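Local coordinates for putative ABC transporter, periplasmic binding protein, amino acid (Neisseria gonorrhoeae, PDB 2YLN) that probably captures L-cystine outside the inner membrane, as the solute receptor of an ABC transporter, and is seen closed around its ligand, at residues V59-E64 with V98-T103; A68-H73 with Q274-D279; S107-L112 with G241-K246; G145-A150 with N209-V214. The protein carries 1 engineered substitution. All blocks are in the same frame, centred on the assembly; numbering follows the deposited sequence.

Interaction 1 (V59-E64 with V98-T103); sequences VTVGTE and VEFKET. With CYS (cysteine), chain C.
Val61 meets both Val98 and Phe100 on one face of a parallel pair of strands, 59-63 and 98-102. From CB outward, its first contact is the Phe100 ring, whose CD1 lies 3.9 Å from Val61 CB. The two side chains run side by side, and CG1, anti to the backbone N (chi1 179°), continues along CD1 and CE1 of the same ring. The other branch, CG2, takes a different neighbour and sits 3.6 Å from Val98 CG2, which in turn lies over one face of the Phe100 ring, toward its rim. Beneath these side chains the backbones bond in parallel register: Lys101 N to Val61 O is 2.8 Å and nearly straight (173°), whereas Thr63 N to Lys101 O, at 3.4 Å, is weak. Just past the strand end, Glu64 carries its extended chain away to the ligand, where OE1 accepts from the amino N of a bound cysteine at 2.7 Å; the charge pairing probably strengthens this bond. Thr63 OG1 turns instead to Thr71. Helix 82-94 packs on the face bearing Val61, Val98 and Phe100, with Thr87 touching both Val61 and Phe100, while on the other side Met108 of helix 108-114 touches Thr103 and Glu64.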
loop_
_atom_site.group_PDB
_atom_site.type_symbol
_atom_site.label_atom_id
_atom_site.label_comp_id
_atom_site.label_asym_id
_atom_site.label_seq_id
_atom_site.Cartn_x
_atom_site.Cartn_y
_atom_site.Cartn_z
ATOM N N VAL A 59 16.537 -9.615 6.366
ATOM C CA VAL A 59 15.946 -8.838 5.272
ATOM C C VAL A 59 15.240 -7.616 5.901
ATOM O O VAL A 59 14.508 -7.773 6.860
ATOM C CB VAL A 59 15.024 -9.669 4.427
ATOM C CG1 VAL A 59 14.252 -8.887 3.376
ATOM C CG2 VAL A 59 15.795 -10.816 3.757
ATOM N N THR A 60 15.425 -6.421 5.328
ATOM C CA THR A 60 14.770 -5.225 5.794
ATOM C C THR A 60 13.624 -4.846 4.872
ATOM O O THR A 60 13.728 -4.956 3.630
ATOM C CB THR A 60 15.779 -4.090 5.925
ATOM O OG1 THR A 60 16.371 -3.854 4.663
ATOM C CG2 THR A 60 16.824 -4.400 7.001
ATOM N N VAL A 61 12.526 -4.383 5.471
ATOM C CA VAL A 61 11.279 -4.124 4.770
ATOM C C VAL A 61 10.798 -2.734 5.078
ATOM O O VAL A 61 10.525 -2.431 6.246
ATOM C CB VAL A 61 10.208 -5.165 5.094
ATOM C CG1 VAL A 61 8.896 -4.860 4.372
ATOM C CG2 VAL A 61 10.723 -6.558 4.800
ATOM N N GLY A 62 10.610 -1.899 4.075
ATOM C CA GLY A 62 9.998 -0.616 4.258
ATOM C C GLY A 62 8.468 -0.716 4.287
ATOM O O GLY A 62 7.855 -1.413 3.482
ATOM N N THR A 63 7.892 -0.007 5.259
ATOM C CA THR A 63 6.441 0.047 5.422
ATOM C C THR A 63 6.104 1.271 6.227
ATOM O O THR A 63 6.949 1.776 6.966
ATOM C CB THR A 63 5.951 -1.291 6.096
ATOM O OG1 THR A 63 4.544 -1.457 5.890
ATOM C CG2 THR A 63 6.215 -1.331 7.561
ATOM N N GLU A 64 4.901 1.779 6.121
ATOM C CA GLU A 64 4.537 3.036 6.807
ATOM C C GLU A 64 4.307 2.894 8.272
ATOM O O GLU A 64 4.739 3.737 9.056
ATOM C CB GLU A 64 3.300 3.683 6.185
ATOM C CG GLU A 64 3.485 4.267 4.776
ATOM C CD GLU A 64 2.202 4.840 4.260
ATOM O OE1 GLU A 64 1.403 4.038 3.725
ATOM O OE2 GLU A 64 1.918 6.027 4.483
ATOM N N VAL A 98 13.295 -10.865 9.671
ATOM C CA VAL A 98 12.758 -9.645 9.066
ATOM C C VAL A 98 12.770 -8.504 10.002
ATOM O O VAL A 98 12.402 -8.646 11.173
ATOM C CB VAL A 98 11.393 -9.896 8.451
ATOM C CG1 VAL A 98 10.345 -10.283 9.447
ATOM C CG2 VAL A 98 10.924 -8.785 7.642
ATOM N N GLU A 99 13.143 -7.334 9.504
ATOM C CA GLU A 99 13.123 -6.068 10.252
ATOM C C GLU A 99 12.296 -5.051 9.425
ATOM O O GLU A 99 12.601 -4.867 8.255
ATOM C CB GLU A 99 14.502 -5.543 10.483
ATOM C CG GLU A 99 15.335 -6.376 11.450
ATOM C CD GLU A 99 14.858 -6.304 12.812
ATOM O OE1 GLU A 99 14.591 -5.234 13.298
ATOM O OE2 GLU A 99 14.966 -7.347 13.506
ATOM N N PHE A 100 11.331 -4.419 10.058
ATOM C CA PHE A 100 10.540 -3.396 9.405
ATOM C C PHE A 100 11.082 -2.017 9.727
ATOM O O PHE A 100 11.330 -1.678 10.887
ATOM C CB PHE A 100 9.089 -3.497 9.872
ATOM C CG PHE A 100 8.410 -4.736 9.409
ATOM C CD1 PHE A 100 7.876 -4.861 8.145
ATOM C CD2 PHE A 100 8.291 -5.850 10.247
ATOM C CE1 PHE A 100 7.234 -5.997 7.724
ATOM C CE2 PHE A 100 7.716 -7.034 9.828
ATOM C CZ PHE A 100 7.157 -7.109 8.564
ATOM N N LYS A 101 11.288 -1.225 8.693
ATOM C CA LYS A 101 11.857 0.130 8.740
ATOM C C LYS A 101 10.701 1.110 8.446
ATOM O O LYS A 101 10.350 1.315 7.280
ATOM C CB LYS A 101 13.008 0.242 7.711
ATOM C CG LYS A 101 14.261 -0.509 8.234
ATOM C CD LYS A 101 15.542 -0.161 7.525
ATOM C CE LYS A 101 16.060 1.344 7.802
ATOM N NZ LYS A 101 16.545 1.758 9.194
ATOM N N GLU A 102 10.106 1.659 9.504
ATOM C CA GLU A 102 8.954 2.482 9.299
ATOM C C GLU A 102 9.379 3.776 8.616
ATOM O O GLU A 102 10.334 4.452 9.013
ATOM C CB GLU A 102 8.173 2.720 10.583
ATOM C CG GLU A 102 7.624 1.399 11.113
ATOM C CD GLU A 102 6.789 1.460 12.335
ATOM O OE1 GLU A 102 5.940 2.279 12.450
ATOM O OE2 GLU A 102 6.996 0.608 13.197
ATOM N N THR A 103 8.641 4.117 7.573
ATOM C CA THR A 103 9.073 5.139 6.605
ATOM C C THR A 103 7.899 5.965 6.140
ATOM O O THR A 103 6.859 5.387 5.778
ATOM C CB THR A 103 9.796 4.476 5.454
ATOM O OG1 THR A 103 10.915 3.725 5.957
ATOM C CG2 THR A 103 10.289 5.453 4.411
HETATM N N CYS C . -0.834 5.436 2.969
HETATM C CA CYS C . -0.350 6.526 2.088
HETATM C C CYS C . -1.573 7.344 1.639
HETATM O O CYS C . -2.696 7.006 2.095
HETATM C CB CYS C . 0.356 5.951 0.889
HETATM S SG CYS C . -0.799 4.969 -0.165
HETATM O OXT CYS C . -1.335 8.264 0.880
#

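Interaction 2 (A68-H73 with Q274-D279); sequences APFTYH and QFFGKD
Pro69 and Phe70 pack against Phe275 and Phe276 where a classic beta bulge, formed by Phe70 and Thr71 facing Tyr67, meets the C-terminal end of helix 267-276. The apolar contact is made by Pro69, which follows a cis peptide bond: its CG touches Phe276 at CE1, 3.7 Å away, the two side chains crossing at about a right angle. The aromatic contact joins Phe70 to Phe276: their centroids are 5.5 Å apart and their planes meet at 52°, an oblique pair that brings Phe70 CE1 to 3.4 Å from Phe276 CE1. Phe276 also has Phe275 CB over the centre of one face, so the helix end itself backs the ring. Polar atoms enter by touching carbon: Pro69 O is 3.5 Å from Phe275 CD1, and Pro69 CB approaches the helix backbone, 3.7 Å from Phe275 O. Tyr82 and Leu212 flank Phe276, tying this aromatic cluster to helices 82-94 and 211-220. Tyr72 reaches the CD1-CE1 side of the Phe275 ring because its CG stands between the backbone N and carbonyl carbon (chi1 70°); Tyr72 OH lies at the edge of that ring, in its plane, 3.5 Å from Phe275 CE1.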
loop_
_atom_site.group_PDB
_atom_site.type_symbol
_atom_site.label_atom_id
_atom_site.label_comp_id
_atom_site.label_asym_id
_atom_site.label_seq_id
_atom_site.Cartn_x
_atom_site.Cartn_y
_atom_site.Cartn_z
ATOM N N ALA A 68 -3.820 1.949 8.340
ATOM C CA ALA A 68 -4.727 0.851 8.643
ATOM C C ALA A 68 -5.604 0.601 7.419
ATOM O O ALA A 68 -6.018 1.533 6.746
ATOM C CB ALA A 68 -5.537 1.117 9.856
ATOM N N PRO A 69 -5.975 -0.662 7.121
ATOM C CA PRO A 69 -5.683 -1.899 7.867
ATOM C C PRO A 69 -4.475 -2.664 7.294
ATOM O O PRO A 69 -4.311 -3.847 7.552
ATOM C CB PRO A 69 -6.971 -2.702 7.698
ATOM C CG PRO A 69 -7.340 -2.379 6.298
ATOM C CD PRO A 69 -7.011 -0.917 6.126
ATOM N N PHE A 70 -3.632 -1.974 6.528
ATOM C CA PHE A 70 -2.520 -2.590 5.803
ATOM C C PHE A 70 -1.233 -2.647 6.625
ATOM O O PHE A 70 -0.464 -3.625 6.491
ATOM C CB PHE A 70 -2.281 -1.834 4.484
ATOM C CG PHE A 70 -3.440 -1.905 3.560
ATOM C CD1 PHE A 70 -3.869 -3.092 2.962
ATOM C CD2 PHE A 70 -4.192 -0.785 3.174
ATOM C CE1 PHE A 70 -4.888 -3.149 2.069
ATOM C CE2 PHE A 70 -5.219 -0.844 2.242
ATOM C CZ PHE A 70 -5.558 -2.036 1.657
ATOM N N THR A 71 -0.902 -1.573 7.349
ATOM C CA THR A 71 0.389 -1.468 8.016
ATOM C C THR A 71 0.187 -0.386 9.083
ATOM O O THR A 71 0.102 0.808 8.752
ATOM C CB THR A 71 1.491 -1.137 7.019
ATOM O OG1 THR A 71 2.671 -0.801 7.780
ATOM C CG2 THR A 71 1.211 -0.053 6.056
ATOM N N TYR A 72 0.018 -0.831 10.333
ATOM C CA TYR A 72 -0.380 0.104 11.396
ATOM C C TYR A 72 -0.026 -0.464 12.735
ATOM O O TYR A 72 0.325 -1.619 12.837
ATOM C CB TYR A 72 -1.931 0.391 11.291
ATOM C CG TYR A 72 -2.834 -0.753 11.657
ATOM C CD1 TYR A 72 -3.104 -1.735 10.741
ATOM C CD2 TYR A 72 -3.347 -0.856 12.905
ATOM C CE1 TYR A 72 -3.940 -2.787 11.077
ATOM C CE2 TYR A 72 -4.139 -1.936 13.272
ATOM C CZ TYR A 72 -4.404 -2.929 12.358
ATOM O OH TYR A 72 -5.244 -4.006 12.661
ATOM N N HIS A 73 -0.140 0.353 13.786
ATOM C CA HIS A 73 0.054 -0.140 15.117
ATOM C C HIS A 73 -1.254 -0.347 15.814
ATOM O O HIS A 73 -2.121 0.509 15.790
ATOM C CB HIS A 73 0.914 0.837 15.949
ATOM C CG HIS A 73 2.340 0.887 15.499
ATOM N ND1 HIS A 73 3.369 0.173 16.104
ATOM C CD2 HIS A 73 2.879 1.450 14.428
ATOM C CE1 HIS A 73 4.475 0.359 15.405
ATOM N NE2 HIS A 73 4.224 1.187 14.416
ATOM N N GLN A 274 -9.288 -11.563 8.393
ATOM C CA GLN A 274 -8.987 -10.823 9.620
ATOM C C GLN A 274 -9.045 -9.287 9.354
ATOM O O GLN A 274 -9.681 -8.545 10.115
ATOM C CB GLN A 274 -7.658 -11.232 10.155
ATOM C CG GLN A 274 -7.229 -10.524 11.352
ATOM C CD GLN A 274 -5.883 -10.974 11.890
ATOM O OE1 GLN A 274 -5.197 -11.834 11.318
ATOM N NE2 GLN A 274 -5.427 -10.240 12.897
ATOM N N PHE A 275 -8.356 -8.831 8.315
ATOM C CA PHE A 275 -8.153 -7.411 8.103
ATOM C C PHE A 275 -9.211 -6.724 7.296
ATOM O O PHE A 275 -9.406 -5.529 7.481
ATOM C CB PHE A 275 -6.715 -7.123 7.571
ATOM C CG PHE A 275 -5.665 -7.388 8.591
ATOM C CD1 PHE A 275 -5.461 -6.481 9.612
ATOM C CD2 PHE A 275 -4.923 -8.515 8.567
ATOM C CE1 PHE A 275 -4.503 -6.792 10.642
ATOM C CE2 PHE A 275 -3.971 -8.800 9.504
ATOM C CZ PHE A 275 -3.789 -7.937 10.574
ATOM N N PHE A 276 -9.889 -7.442 6.419
ATOM C CA PHE A 276 -10.850 -6.862 5.497
ATOM C C PHE A 276 -12.184 -7.494 5.559
ATOM O O PHE A 276 -13.112 -6.992 4.936
ATOM C CB PHE A 276 -10.398 -6.961 4.023
ATOM C CG PHE A 276 -8.949 -6.639 3.799
ATOM C CD1 PHE A 276 -8.428 -5.400 4.000
ATOM C CD2 PHE A 276 -8.079 -7.643 3.333
ATOM C CE1 PHE A 276 -7.055 -5.151 3.815
ATOM C CE2 PHE A 276 -6.760 -7.388 3.114
ATOM C CZ PHE A 276 -6.233 -6.145 3.382
ATOM N N GLY A 277 -12.352 -8.640 6.196
ATOM C CA GLY A 277 -13.558 -9.408 6.043
ATOM C C GLY A 277 -13.710 -10.103 4.702
ATOM O O GLY A 277 -14.823 -10.491 4.388
ATOM N N LYS A 278 -12.629 -10.258 3.936
ATOM C CA LYS A 278 -12.722 -11.094 2.718
ATOM C C LYS A 278 -11.321 -11.321 2.234
ATOM O O LYS A 278 -10.398 -10.578 2.497
ATOM C CB LYS A 278 -13.481 -10.406 1.597
ATOM C CG LYS A 278 -12.959 -8.994 1.275
ATOM C CD LYS A 278 -13.755 -8.413 0.094
ATOM C CE LYS A 278 -13.344 -7.076 -0.326
ATOM N NZ LYS A 278 -14.228 -6.561 -1.466
ATOM N N ASP A 279 -11.212 -12.361 1.477
ATOM C CA ASP A 279 -9.986 -12.728 0.804
ATOM C C ASP A 279 -9.822 -11.899 -0.420
ATOM O O ASP A 279 -10.753 -11.890 -1.272
ATOM C CB ASP A 279 -10.014 -14.221 0.408
ATOM C CG ASP A 279 -8.701 -14.731 -0.153
ATOM O OD1 ASP A 279 -7.726 -14.001 -0.201
ATOM O OD2 ASP A 279 -8.732 -15.947 -0.543
#

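Interaction 3 (S107-L112 with G241-K246); sequences SMMAGL and GLIVNK
Met109 is the first residue of segment 107-112 to touch strand 243-245, in a contact that packs helix 108-114 on this strand of the mixed sheet. Its chain is bent at chi2 and chi3, which carries the terminal methyl toward the strand; CE stops 3.8 Å from Ile243 CG2, the two side chains crossing at about a right angle. One helical turn later Leu112 makes the larger contact. It starts toward the strand (chi1 -178°), and its CD2 lies across Ile243, 3.7 Å from Ile243 CG2 and equally far from Ile243 O. The same methyl of Ile243 is thus shared by Met109 and Leu112, while Phe135 of strand 135-137 touches all three residues. The other branch of Leu112, CD1, lies beside Asn245, whose side chain runs past in the reverse direction. Leu112 ends the segment with its carbonyl: Asn245 ND2 donates to Leu112 O at 2.9 Å, almost straight at 171°. The donor stands above the carbonyl plane of Leu112, 54° out of it. An apolar patch is therefore pinned at one end by a single directional bond, which ties the Leu112 carbonyl to strand 243-245 and probably helps to set the rotation of the Asn245 amide, since the acceptor lies in its plane.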
loop_
_atom_site.group_PDB
_atom_site.type_symbol
_atom_site.label_atom_id
_atom_site.label_comp_id
_atom_site.label_asym_id
_atom_site.label_seq_id
_atom_site.Cartn_x
_atom_site.Cartn_y
_atom_site.Cartn_z
ATOM N N SER A 107 8.952 9.101 1.133
ATOM C CA SER A 107 10.320 8.636 1.195
ATOM C C SER A 107 10.467 7.154 0.787
ATOM O O SER A 107 11.579 6.633 0.771
ATOM C CB SER A 107 10.939 8.822 2.568
ATOM O OG SER A 107 10.993 10.198 2.916
ATOM N N MET A 108 9.344 6.463 0.566
ATOM C CA MET A 108 9.372 5.001 0.488
ATOM C C MET A 108 10.114 4.467 -0.729
ATOM O O MET A 108 11.041 3.676 -0.608
ATOM C CB MET A 108 7.957 4.455 0.552
ATOM C CG MET A 108 7.916 2.954 0.739
ATOM S SD MET A 108 8.317 2.435 2.453
ATOM C CE MET A 108 6.798 2.982 3.281
ATOM N N MET A 109 9.665 4.856 -1.917
ATOM C CA MET A 109 10.258 4.297 -3.133
ATOM C C MET A 109 11.636 4.873 -3.380
ATOM O O MET A 109 12.520 4.151 -3.826
ATOM C CB MET A 109 9.307 4.450 -4.336
ATOM C CG MET A 109 7.941 3.847 -4.095
ATOM S SD MET A 109 7.900 2.159 -3.386
ATOM C CE MET A 109 8.607 1.206 -4.698
ATOM N N ALA A 110 11.865 6.131 -2.978
ATOM C CA ALA A 110 13.194 6.680 -2.975
ATOM C C ALA A 110 14.112 5.865 -2.062
ATOM O O ALA A 110 15.288 5.611 -2.364
ATOM C CB ALA A 110 13.175 8.161 -2.593
ATOM N N GLY A 111 13.604 5.502 -0.908
ATOM C CA GLY A 111 14.336 4.698 0.026
ATOM C C GLY A 111 14.715 3.345 -0.520
ATOM O O GLY A 111 15.841 2.864 -0.326
ATOM N N LEU A 112 13.796 2.698 -1.225
ATOM C CA LEU A 112 14.093 1.417 -1.817
ATOM C C LEU A 112 15.244 1.567 -2.804
ATOM O O LEU A 112 16.203 0.812 -2.775
ATOM C CB LEU A 112 12.841 0.838 -2.495
ATOM C CG LEU A 112 13.037 -0.558 -3.116
ATOM C CD1 LEU A 112 13.499 -1.564 -2.110
ATOM C CD2 LEU A 112 11.758 -0.986 -3.783
ATOM N N GLY A 241 2.361 -6.336 -4.390
ATOM C CA GLY A 241 3.285 -7.353 -4.019
ATOM C C GLY A 241 4.517 -6.777 -3.363
ATOM O O GLY A 241 4.644 -5.577 -3.197
ATOM N N LEU A 242 5.422 -7.668 -2.951
ATOM C CA LEU A 242 6.684 -7.210 -2.403
ATOM C C LEU A 242 7.507 -6.591 -3.520
ATOM O O LEU A 242 7.634 -7.166 -4.631
ATOM C CB LEU A 242 7.458 -8.366 -1.781
ATOM C CG LEU A 242 6.759 -8.981 -0.534
ATOM C CD1 LEU A 242 7.516 -10.227 -0.102
ATOM C CD2 LEU A 242 6.617 -7.980 0.574
ATOM N N ILE A 243 8.052 -5.385 -3.318
ATOM C CA ILE A 243 8.770 -4.638 -4.333
ATOM C C ILE A 243 10.268 -4.643 -4.002
ATOM O O ILE A 243 10.654 -4.377 -2.871
ATOM C CB ILE A 243 8.292 -3.177 -4.421
ATOM C CG1 ILE A 243 6.760 -3.043 -4.411
ATOM C CG2 ILE A 243 8.906 -2.497 -5.622
ATOM C CD1 ILE A 243 6.079 -3.714 -5.597
ATOM N N VAL A 244 11.064 -4.967 -5.012
ATOM C CA VAL A 244 12.522 -4.882 -4.879
ATOM C C VAL A 244 13.108 -4.135 -6.033
ATOM O O VAL A 244 12.478 -3.872 -7.072
ATOM C CB VAL A 244 13.181 -6.280 -4.794
ATOM C CG1 VAL A 244 12.746 -7.071 -3.568
ATOM C CG2 VAL A 244 12.879 -7.106 -6.047
ATOM N N ASN A 245 14.368 -3.738 -5.868
ATOM C CA ASN A 245 15.132 -3.251 -6.990
ATOM C C ASN A 245 15.263 -4.314 -8.050
ATOM O O ASN A 245 15.433 -5.509 -7.711
ATOM C CB ASN A 245 16.533 -2.789 -6.553
ATOM C CG ASN A 245 16.492 -1.511 -5.823
ATOM O OD1 ASN A 245 16.297 -0.500 -6.459
ATOM N ND2 ASN A 245 16.588 -1.520 -4.501
ATOM N N LYS A 246 15.299 -3.930 -9.326
ATOM C CA LYS A 246 15.761 -4.850 -10.405
ATOM C C LYS A 246 17.179 -5.312 -10.076
ATOM O O LYS A 246 17.933 -4.679 -9.313
ATOM C CB LYS A 246 15.633 -4.160 -11.767
ATOM C CG LYS A 246 14.160 -3.984 -12.158
ATOM C CD LYS A 246 13.927 -3.344 -13.521
ATOM C CE LYS A 246 12.441 -3.369 -13.878
ATOM N NZ LYS A 246 12.011 -4.756 -14.354
#

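Interaction 4 (G145-A150 with N209-V214); sequences GAVLVA and NDELAV. With CYS (cysteine), chain C.
The flat groups of Asn209, which pairs with Val147, and of Asp210, which pairs with Ala146, end strand 209-210 just before helix 211-220. ND2 of the Asn209 amide donates to the carboxylate O of a bound cysteine at 2.8 Å (160°). OD1 accepts from Asp210 N and also pairs with Tyr67 OH, so bonds on both its polar atoms hold the group's rotation and aim ND2 at the ligand. The Asp210 carboxylate is the N-cap of helix 211-220: OD2 accepts from Ala213 N at 2.9 Å through its anti lone pair, with a weak second bond from Leu212 N. OD1 meets Ser144, and the helix N-terminus would be expected to stabilise the negative charge. The backbones pair antiparallel. Val147 and Asn209 form a hydrogen-bonded pair, Val147 N to Asn209 O being 2.9 Å, while Ala146 and Asp210 form the next, non-hydrogen-bonded pair. Beyond it, Glu211 N in the first helical turn donates to Gly145 O at 3.0 Å. Apolar contacts fill in behind. The side chains of Val147 and Glu211 cross at about a right angle, CG1 of Val147 3.7 Å from Glu211 CB; the other branch, CG2, lies between the backbone N and carbonyl carbon and meets Val214 CG2 tip to tip at 3.8 Å. Val149 CG2 reaches Val214 CG1 in the same manner. Ile228 of strand 226-231 touches both Val147 and Val214, while Leu192, from helix 192-200, packs on Asn209 and Ala213.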
loop_
_atom_site.group_PDB
_atom_site.type_symbol
_atom_site.label_atom_id
_atom_site.label_comp_id
_atom_site.label_asym_id
_atom_site.label_seq_id
_atom_site.Cartn_x
_atom_site.Cartn_y
_atom_site.Cartn_z
ATOM N N GLY A 145 -8.455 -1.534 -5.526
ATOM C CA GLY A 145 -8.464 -0.351 -6.409
ATOM C C GLY A 145 -9.013 0.853 -5.717
ATOM O O GLY A 145 -9.425 0.819 -4.556
ATOM N N ALA A 146 -8.906 1.953 -6.426
ATOM C CA ALA A 146 -9.114 3.264 -5.889
ATOM C C ALA A 146 -10.600 3.659 -5.804
ATOM O O ALA A 146 -11.460 3.206 -6.587
ATOM C CB ALA A 146 -8.387 4.306 -6.727
ATOM N N VAL A 147 -10.829 4.617 -4.900
ATOM C CA VAL A 147 -12.062 5.351 -4.806
ATOM C C VAL A 147 -11.707 6.817 -4.591
ATOM O O VAL A 147 -10.584 7.179 -4.192
ATOM C CB VAL A 147 -12.936 4.866 -3.617
ATOM C CG1 VAL A 147 -13.376 3.443 -3.838
ATOM C CG2 VAL A 147 -12.212 5.012 -2.233
ATOM N N LEU A 148 -12.703 7.660 -4.884
ATOM C CA LEU A 148 -12.668 9.103 -4.587
ATOM C C LEU A 148 -13.609 9.411 -3.454
ATOM O O LEU A 148 -14.763 8.980 -3.481
ATOM C CB LEU A 148 -13.057 9.912 -5.822
ATOM C CG LEU A 148 -12.935 11.405 -5.784
ATOM C CD1 LEU A 148 -11.451 11.839 -5.694
ATOM C CD2 LEU A 148 -13.600 12.015 -7.015
ATOM N N VAL A 149 -13.127 10.142 -2.474
ATOM C CA VAL A 149 -13.859 10.608 -1.296
ATOM C C VAL A 149 -14.053 12.124 -1.375
ATOM O O VAL A 149 -13.132 12.838 -1.741
ATOM C CB VAL A 149 -13.129 10.229 -0.034
ATOM C CG1 VAL A 149 -13.834 10.763 1.190
ATOM C CG2 VAL A 149 -12.984 8.671 0.054
ATOM N N ALA A 150 -15.267 12.545 -1.046
ATOM C CA ALA A 150 -15.559 13.985 -0.949
ATOM C C ALA A 150 -16.423 14.173 0.273
ATOM O O ALA A 150 -16.865 13.245 0.932
ATOM C CB ALA A 150 -16.251 14.510 -2.229
ATOM N N ASN A 209 -7.974 7.295 -2.702
ATOM C CA ASN A 209 -7.208 6.338 -1.950
ATOM C C ASN A 209 -7.812 4.961 -2.202
ATOM O O ASN A 209 -8.639 4.772 -3.080
ATOM C CB ASN A 209 -7.122 6.727 -0.486
ATOM C CG ASN A 209 -5.851 6.262 0.185
ATOM O OD1 ASN A 209 -5.630 5.054 0.426
ATOM N ND2 ASN A 209 -4.970 7.215 0.493
ATOM N N ASP A 210 -7.354 3.975 -1.457
ATOM C CA ASP A 210 -7.782 2.626 -1.609
ATOM C C ASP A 210 -9.163 2.377 -1.042
ATOM O O ASP A 210 -9.464 2.804 0.068
ATOM C CB ASP A 210 -6.751 1.719 -0.854
ATOM C CG ASP A 210 -7.187 0.268 -0.949
ATOM O OD1 ASP A 210 -6.922 -0.341 -2.018
ATOM O OD2 ASP A 210 -7.800 -0.226 0.018
ATOM N N GLU A 211 -9.966 1.591 -1.751
ATOM C CA GLU A 211 -11.326 1.293 -1.299
ATOM C C GLU A 211 -11.383 0.704 0.092
ATOM O O GLU A 211 -12.238 1.042 0.918
ATOM C CB GLU A 211 -12.016 0.357 -2.283
ATOM C CG GLU A 211 -13.453 0.081 -1.900
ATOM C CD GLU A 211 -14.035 -1.210 -2.462
ATOM O OE1 GLU A 211 -13.261 -2.145 -2.791
ATOM O OE2 GLU A 211 -15.223 -1.319 -2.586
ATOM N N LEU A 212 -10.530 -0.312 0.319
ATOM C CA LEU A 212 -10.564 -1.006 1.609
ATOM C C LEU A 212 -10.068 -0.137 2.759
ATOM O O LEU A 212 -10.611 -0.225 3.872
ATOM C CB LEU A 212 -9.760 -2.306 1.524
ATOM C CG LEU A 212 -10.251 -3.266 0.418
ATOM C CD1 LEU A 212 -9.317 -4.422 0.288
ATOM C CD2 LEU A 212 -11.648 -3.770 0.704
ATOM N N ALA A 213 -9.033 0.693 2.501
ATOM C CA ALA A 213 -8.577 1.610 3.561
ATOM C C ALA A 213 -9.657 2.621 3.900
ATOM O O ALA A 213 -9.875 2.967 5.070
ATOM C CB ALA A 213 -7.295 2.311 3.156
ATOM N N VAL A 214 -10.363 3.120 2.908
ATOM C CA VAL A 214 -11.449 4.079 3.136
ATOM C C VAL A 214 -12.615 3.408 3.882
ATOM O O VAL A 214 -13.107 3.956 4.858
ATOM C CB VAL A 214 -11.906 4.734 1.823
ATOM C CG1 VAL A 214 -13.162 5.550 2.075
ATOM C CG2 VAL A 214 -10.788 5.595 1.240
HETATM N N CYS C . -0.834 5.436 2.969
HETATM C CA CYS C . -0.350 6.526 2.088
HETATM C C CYS C . -1.573 7.344 1.639
HETATM O O CYS C . -2.696 7.006 2.095
HETATM C CB CYS C . 0.356 5.951 0.889
HETATM S SG CYS C . -0.799 4.969 -0.165
HETATM O OXT CYS C . -1.335 8.264 0.880
#

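Overall arrangement
Interactions 1 and 4 hold strand pairs of the same mixed sheet on opposite sides of the chain's centre, about 24 Å apart between centres, one parallel and the other antiparallel. Each supplies one residue to the same cysteine, which bridges them: an acidic group for the amino end, an amide for the carboxylate. Interactions 2, 3 and 4 are buried and interaction 1 partly so. Interactions 2 and 3 are side-chain packing, the former aromatic, the latter aliphatic, with one hydrogen bond from an asparagine amide. Interaction 1 touches interaction 2 through Thr63 with Thr71 and Glu102 with His73, and interaction 3 through Met108. Phe70 packs on Asp210 and Ala213, linking interaction 2 to interaction 4.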